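Local coordinates for protein Wss1p (Saccharomyces cerevisiae FostersO, PDB 5XBN) that cleaves DNA-binding proteins as a zinc metalloendopeptidase and takes part in the repair of toxic DNA-protein cross-links, at residues 32-37 with 69-74; 64-69 with 88-93. One frame throughout, in Å; residues are numbered along the deposited sequence.

Interaction 1: residues 32-37 with 69-74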
loop_
_atom_site.group_PDB
_atom_site.type_symbol
_atom_site.label_atom_id
_atom_site.label_comp_id
_atom_site.label_asym_id
_atom_site.label_seq_id
_atom_site.Cartn_x
_atom_site.Cartn_y
_atom_site.Cartn_z
ATOM N N VAL A 32 -5.193 -0.259 -10.033
ATOM C CA VAL A 32 -4.690 0.854 -9.229
ATOM C C VAL A 32 -5.207 2.171 -9.807
ATOM O O VAL A 32 -5.514 2.272 -10.998
ATOM C CB VAL A 32 -3.148 0.883 -9.151
ATOM C CG1 VAL A 32 -2.632 -0.447 -8.647
ATOM C CG2 VAL A 32 -2.547 1.197 -10.498
ATOM N N ALA A 33 -5.338 3.177 -8.959
ATOM C CA ALA A 33 -5.728 4.506 -9.444
ATOM C C ALA A 33 -5.082 5.574 -8.586
ATOM O O ALA A 33 -4.762 5.325 -7.429
ATOM C CB ALA A 33 -7.240 4.654 -9.434
ATOM N N VAL A 34 -4.880 6.764 -9.148
ATOM C CA VAL A 34 -4.386 7.873 -8.335
ATOM C C VAL A 34 -5.267 9.099 -8.546
ATOM O O VAL A 34 -6.095 9.119 -9.453
ATOM C CB VAL A 34 -2.912 8.221 -8.649
ATOM C CG1 VAL A 34 -2.011 7.021 -8.354
ATOM C CG2 VAL A 34 -2.746 8.687 -10.082
ATOM N N LEU A 35 -5.084 10.102 -7.696
ATOM C CA LEU A 35 -5.861 11.336 -7.766
ATOM C C LEU A 35 -5.449 12.153 -8.979
ATOM O O LEU A 35 -4.328 12.641 -9.055
ATOM C CB LEU A 35 -5.687 12.150 -6.483
ATOM C CG LEU A 35 -6.281 11.491 -5.234
ATOM C CD1 LEU A 35 -5.810 12.213 -3.983
ATOM C CD2 LEU A 35 -7.799 11.481 -5.298
ATOM N N GLN A 36 -6.369 12.287 -9.924
ATOM C CA GLN A 36 -6.059 12.852 -11.234
ATOM C C GLN A 36 -5.856 14.365 -11.228
ATOM O O GLN A 36 -5.271 14.923 -12.160
ATOM C CB GLN A 36 -7.172 12.489 -12.211
ATOM C CG GLN A 36 -7.221 11.035 -12.578
ATOM C CD GLN A 36 -5.920 10.576 -13.155
ATOM O OE1 GLN A 36 -5.478 11.084 -14.188
ATOM N NE2 GLN A 36 -5.281 9.622 -12.494
ATOM N N SER A 37 -6.330 15.038 -10.190
ATOM C CA SER A 37 -6.260 16.496 -10.178
ATOM C C SER A 37 -5.053 17.012 -9.391
ATOM O O SER A 37 -4.827 18.217 -9.314
ATOM C CB SER A 37 -7.560 17.077 -9.615
ATOM O OG SER A 37 -7.855 16.525 -8.344
ATOM N N LEU A 69 -6.470 -0.708 -5.463
ATOM C CA LEU A 69 -5.477 -0.011 -4.646
ATOM C C LEU A 69 -5.417 1.422 -5.139
ATOM O O LEU A 69 -5.012 1.661 -6.266
ATOM C CB LEU A 69 -4.096 -0.670 -4.761
ATOM C CG LEU A 69 -2.961 0.083 -4.056
ATOM C CD1 LEU A 69 -3.240 0.196 -2.579
ATOM C CD2 LEU A 69 -1.622 -0.611 -4.321
ATOM N N VAL A 70 -5.809 2.377 -4.306
ATOM C CA VAL A 70 -5.977 3.735 -4.798
ATOM C C VAL A 70 -5.361 4.771 -3.861
ATOM O O VAL A 70 -5.169 4.521 -2.671
ATOM C CB VAL A 70 -7.482 4.065 -5.010
ATOM C CG1 VAL A 70 -8.142 3.091 -6.006
ATOM C CG2 VAL A 70 -8.215 4.038 -3.704
ATOM N N GLU A 71 -5.046 5.940 -4.418
ATOM C CA GLU A 71 -4.561 7.075 -3.637
ATOM C C GLU A 71 -5.727 7.838 -3.015
ATOM O O GLU A 71 -6.771 7.984 -3.649
ATOM C CB GLU A 71 -3.769 8.029 -4.524
ATOM C CG GLU A 71 -3.324 9.290 -3.801
ATOM C CD GLU A 71 -2.643 10.278 -4.718
ATOM O OE1 GLU A 71 -2.803 10.168 -5.951
ATOM O OE2 GLU A 71 -1.946 11.163 -4.184
ATOM N N PHE A 72 -5.562 8.332 -1.792
ATOM C CA PHE A 72 -6.494 9.336 -1.277
ATOM C C PHE A 72 -5.670 10.377 -0.528
ATOM O O PHE A 72 -4.453 10.226 -0.407
ATOM C CB PHE A 72 -7.652 8.675 -0.464
ATOM C CG PHE A 72 -7.296 8.160 0.921
ATOM C CD1 PHE A 72 -8.273 8.071 1.915
ATOM C CD2 PHE A 72 -6.002 7.812 1.250
ATOM C CE1 PHE A 72 -7.963 7.571 3.187
ATOM C CE2 PHE A 72 -5.683 7.347 2.519
ATOM C CZ PHE A 72 -6.661 7.219 3.481
ATOM N N TYR A 73 -6.304 11.478 -0.146
ATOM C CA TYR A 73 -5.601 12.597 0.467
ATOM C C TYR A 73 -6.566 13.284 1.423
ATOM O O TYR A 73 -7.053 14.377 1.142
ATOM C CB TYR A 73 -5.093 13.573 -0.609
ATOM C CG TYR A 73 -4.106 14.594 -0.107
ATOM C CD1 TYR A 73 -2.822 14.226 0.259
ATOM C CD2 TYR A 73 -4.461 15.937 -0.013
ATOM C CE1 TYR A 73 -1.914 15.165 0.728
ATOM C CE2 TYR A 73 -3.558 16.883 0.454
ATOM C CZ TYR A 73 -2.290 16.490 0.822
ATOM O OH TYR A 73 -1.391 17.428 1.283
ATOM N N PRO A 74 -6.881 12.623 2.546
ATOM C CA PRO A 74 -7.969 13.103 3.404
ATOM C C PRO A 74 -7.595 14.372 4.164
ATOM O O PRO A 74 -6.415 14.599 4.436
ATOM C CB PRO A 74 -8.202 11.933 4.367
ATOM C CG PRO A 74 -6.921 11.194 4.389
ATOM C CD PRO A 74 -6.316 11.347 3.026
HETATM O O HOH W 1 -2.012 11.918 -7.935
#
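The carboxylate of Glu71 is met on one face by Leu35: its methyl CD1 lies 3.8 Å from Glu71 CD, and its backbone N donates from above the same face to Glu71 OE1 (2.9 Å, 164° at the hydrogen). The other flat group, the Phe72 ring, carries Pro74 CD over the centre of one face. The extended Glu71 side chain, CG swung opposite the backbone N (chi1 176°), reaches Leu35 just past the end of strand 29-33. A water donates to both OE1 and Leu35 O, while OE2 makes a salt bridge with Arg95. Were Glu71 an alanine, Leu35 N would probably lose this acceptor and Arg95 this charged partner. Leu35 CD1 also rests on Tyr73 CB at 3.7 Å; Tyr73 OH is hydrogen-bonded to Cys96 O. Parallel strand pairing precedes this: Ala33 N donates to Leu69 O and Glu71 N to Ala33 O, each at 3.1 Å. Ala33 CB packs on Val70 CG1 (3.9 Å), whereas Val32 and Leu69 point to the opposite face of the sheet. There Ile48 of helix 41-54 packs against them and Val34, and strand 89-96 flanks strand 66-72 on its other side.

Interaction 2: residues 64-69 with 88-93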
loop_
_atom_site.group_PDB
_atom_site.type_symbol
_atom_site.label_atom_id
_atom_site.label_comp_id
_atom_site.label_asym_id
_atom_site.label_seq_id
_atom_site.Cartn_x
_atom_site.Cartn_y
_atom_site.Cartn_z
ATOM N N PHE A 64 -3.131 -13.126 -0.252
ATOM C CA PHE A 64 -3.833 -11.854 -0.202
ATOM C C PHE A 64 -4.310 -11.454 -1.585
ATOM O O PHE A 64 -3.569 -11.592 -2.568
ATOM C CB PHE A 64 -2.932 -10.731 0.325
ATOM C CG PHE A 64 -2.592 -10.823 1.792
ATOM C CD1 PHE A 64 -3.423 -11.475 2.697
ATOM C CD2 PHE A 64 -1.430 -10.221 2.267
ATOM C CE1 PHE A 64 -3.085 -11.527 4.046
ATOM C CE2 PHE A 64 -1.096 -10.267 3.604
ATOM C CZ PHE A 64 -1.919 -10.917 4.495
ATOM N N LYS A 65 -5.533 -10.931 -1.643
ATOM C CA LYS A 65 -6.090 -10.333 -2.868
ATOM C C LYS A 65 -6.619 -8.940 -2.562
ATOM O O LYS A 65 -7.198 -8.726 -1.502
ATOM C CB LYS A 65 -7.224 -11.193 -3.434
ATOM C CG LYS A 65 -6.786 -12.571 -3.924
ATOM C CD LYS A 65 -5.939 -12.468 -5.189
ATOM C CE LYS A 65 -5.630 -13.852 -5.752
ATOM N NZ LYS A 65 -4.856 -13.760 -7.023
ATOM N N VAL A 66 -6.409 -8.002 -3.486
ATOM C CA VAL A 66 -6.978 -6.651 -3.384
ATOM C C VAL A 66 -7.641 -6.307 -4.717
ATOM O O VAL A 66 -7.067 -6.560 -5.765
ATOM C CB VAL A 66 -5.915 -5.586 -3.042
ATOM C CG1 VAL A 66 -6.506 -4.162 -3.111
ATOM C CG2 VAL A 66 -5.322 -5.841 -1.659
ATOM N N THR A 67 -8.851 -5.755 -4.691
ATOM C CA THR A 67 -9.493 -5.406 -5.950
ATOM C C THR A 67 -8.975 -4.057 -6.432
ATOM O O THR A 67 -8.433 -3.959 -7.530
ATOM C CB THR A 67 -11.023 -5.397 -5.828
ATOM O OG1 THR A 67 -11.459 -6.707 -5.418
ATOM C CG2 THR A 67 -11.659 -5.055 -7.163
ATOM N N ASN A 68 -9.120 -3.031 -5.597
ATOM C CA ASN A 68 -8.641 -1.685 -5.919
ATOM C C ASN A 68 -7.590 -1.198 -4.942
ATOM O O ASN A 68 -7.817 -1.245 -3.736
ATOM C CB ASN A 68 -9.791 -0.670 -5.899
ATOM C CG ASN A 68 -10.835 -0.954 -6.951
ATOM O OD1 ASN A 68 -10.589 -0.770 -8.136
ATOM N ND2 ASN A 68 -12.010 -1.395 -6.518
ATOM N N LEU A 69 -6.470 -0.708 -5.463
ATOM C CA LEU A 69 -5.477 -0.011 -4.646
ATOM C C LEU A 69 -5.417 1.422 -5.139
ATOM O O LEU A 69 -5.012 1.661 -6.266
ATOM C CB LEU A 69 -4.096 -0.670 -4.761
ATOM C CG LEU A 69 -2.961 0.083 -4.056
ATOM C CD1 LEU A 69 -3.240 0.196 -2.579
ATOM C CD2 LEU A 69 -1.622 -0.611 -4.321
ATOM N N SER A 88 -11.280 -5.223 -0.559
ATOM C CA SER A 88 -11.985 -4.755 -1.744
ATOM C C SER A 88 -11.353 -3.456 -2.233
ATOM O O SER A 88 -11.134 -3.250 -3.432
ATOM C CB SER A 88 -13.463 -4.534 -1.463
ATOM O OG SER A 88 -14.111 -4.242 -2.685
ATOM N N LYS A 89 -11.055 -2.581 -1.290
ATOM C CA LYS A 89 -10.362 -1.339 -1.623
ATOM C C LYS A 89 -9.364 -1.005 -0.533
ATOM O O LYS A 89 -9.705 -0.987 0.651
ATOM C CB LYS A 89 -11.364 -0.190 -1.811
ATOM C CG LYS A 89 -10.724 1.105 -2.328
ATOM C CD LYS A 89 -11.726 2.258 -2.390
ATOM C CE LYS A 89 -12.799 2.039 -3.428
ATOM N NZ LYS A 89 -13.805 3.154 -3.410
ATOM N N ILE A 90 -8.115 -0.770 -0.928
ATOM C CA ILE A 90 -7.151 -0.213 0.002
ATOM C C ILE A 90 -6.804 1.165 -0.494
ATOM O O ILE A 90 -6.496 1.330 -1.671
ATOM C CB ILE A 90 -5.887 -1.080 0.128
ATOM C CG1 ILE A 90 -6.212 -2.306 0.977
ATOM C CG2 ILE A 90 -4.773 -0.295 0.822
ATOM C CD1 ILE A 90 -5.053 -3.276 1.094
HETATM N N MSE A 91 -6.936 2.155 0.388
HETATM C CA MSE A 91 -6.559 3.528 0.068
HETATM C C MSE A 91 -5.241 3.866 0.746
HETATM O O MSE A 91 -5.020 3.511 1.898
HETATM C CB MSE A 91 -7.673 4.504 0.484
HETATM C CG MSE A 91 -8.943 4.244 -0.297
HETATM SE SE MSE A 91 -10.584 5.234 0.143
HETATM C CE MSE A 91 -11.025 4.334 1.779
ATOM N N LEU A 92 -4.354 4.528 0.010
ATOM C CA LEU A 92 -3.060 4.949 0.539
ATOM C C LEU A 92 -2.859 6.435 0.334
ATOM O O LEU A 92 -3.065 6.933 -0.763
ATOM C CB LEU A 92 -1.911 4.212 -0.158
ATOM C CG LEU A 92 -1.737 2.694 -0.031
ATOM C CD1 LEU A 92 -0.525 2.258 -0.877
ATOM C CD2 LEU A 92 -1.561 2.315 1.422
ATOM N N ARG A 93 -2.427 7.130 1.378
ATOM C CA ARG A 93 -1.925 8.493 1.229
ATOM C C ARG A 93 -0.529 8.431 0.631
ATOM O O ARG A 93 0.342 7.755 1.176
ATOM C CB ARG A 93 -1.890 9.221 2.572
ATOM C CG ARG A 93 -1.374 10.656 2.449
ATOM C CD ARG A 93 -1.112 11.264 3.825
ATOM N NE ARG A 93 -2.336 11.549 4.575
ATOM C CZ ARG A 93 -3.063 12.652 4.435
ATOM N NH1 ARG A 93 -2.701 13.583 3.562
ATOM N NH2 ARG A 93 -4.149 12.830 5.172
#
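Ile90 sends its two branches to different partners on strand 66-72. Its CG2, anti to the backbone N, meets Leu69 CD1 at 3.8 Å, the two side chains slanting across each other. The CG1 arm is extended (chi2 176°) and carries CD1 to Val66 CG2, also at 3.8 Å, with the side chains crossing at about a right angle. Leu69 CD1 is the shared methyl: besides Ile90 CG2 it touches Leu92 CD1 (3.8 Å), two residues farther along the same face, and it comes to 3.6 Å from Ile90 O. On the reverse face Asn68 CB approaches Lys89 CG at 4.1 Å, and the rest of the lysine chain leads away from the pair. The parallel register is set by Asn68, whose N donates to Ser88 O and whose O accepts from Ile90 N at 2.9 Å. Thr67 CB sits against Ser88 O (3.2 Å) at the corner the chain turns at Thr67. Opposite Val84 of strand 81-84 stand two residues, Ser88 and Lys89, which makes a classic beta bulge. Met113 and Leu117 of helix 106-118 pack on Leu69 and Val66, Thr112 on Leu92, and Ile90 touches Glu116, probably the catalytic glutamate. A sheet laid against the helix of an HExxH motif, whose His115 and His119 bind zinc together with His125, is the arrangement of zincin metalloproteases.

From the N terminus, the chain first lays down strand 29-33, then runs through helices 41-54 and 56-62 before strand 66-72 returns beside it: interaction 1 closes this beta-alpha-beta crossover. The chain next forms strand 81-84, and strand 89-96 comes back parallel to 66-72, where interaction 2 closes the shorter, helix-free loop. The segments alternate along the sequence, so the two contacts cross instead of nesting, with Leu69 common to both. Just beyond it, Val70 probably bonds through its N to Ile90 O and through its O to Leu92 N, continuing the pairing of interaction 2 alongside interaction 1. Strand 66-72 thus ties the outer strand 29-33 to strand 89-96, which adjoins the active-site helix.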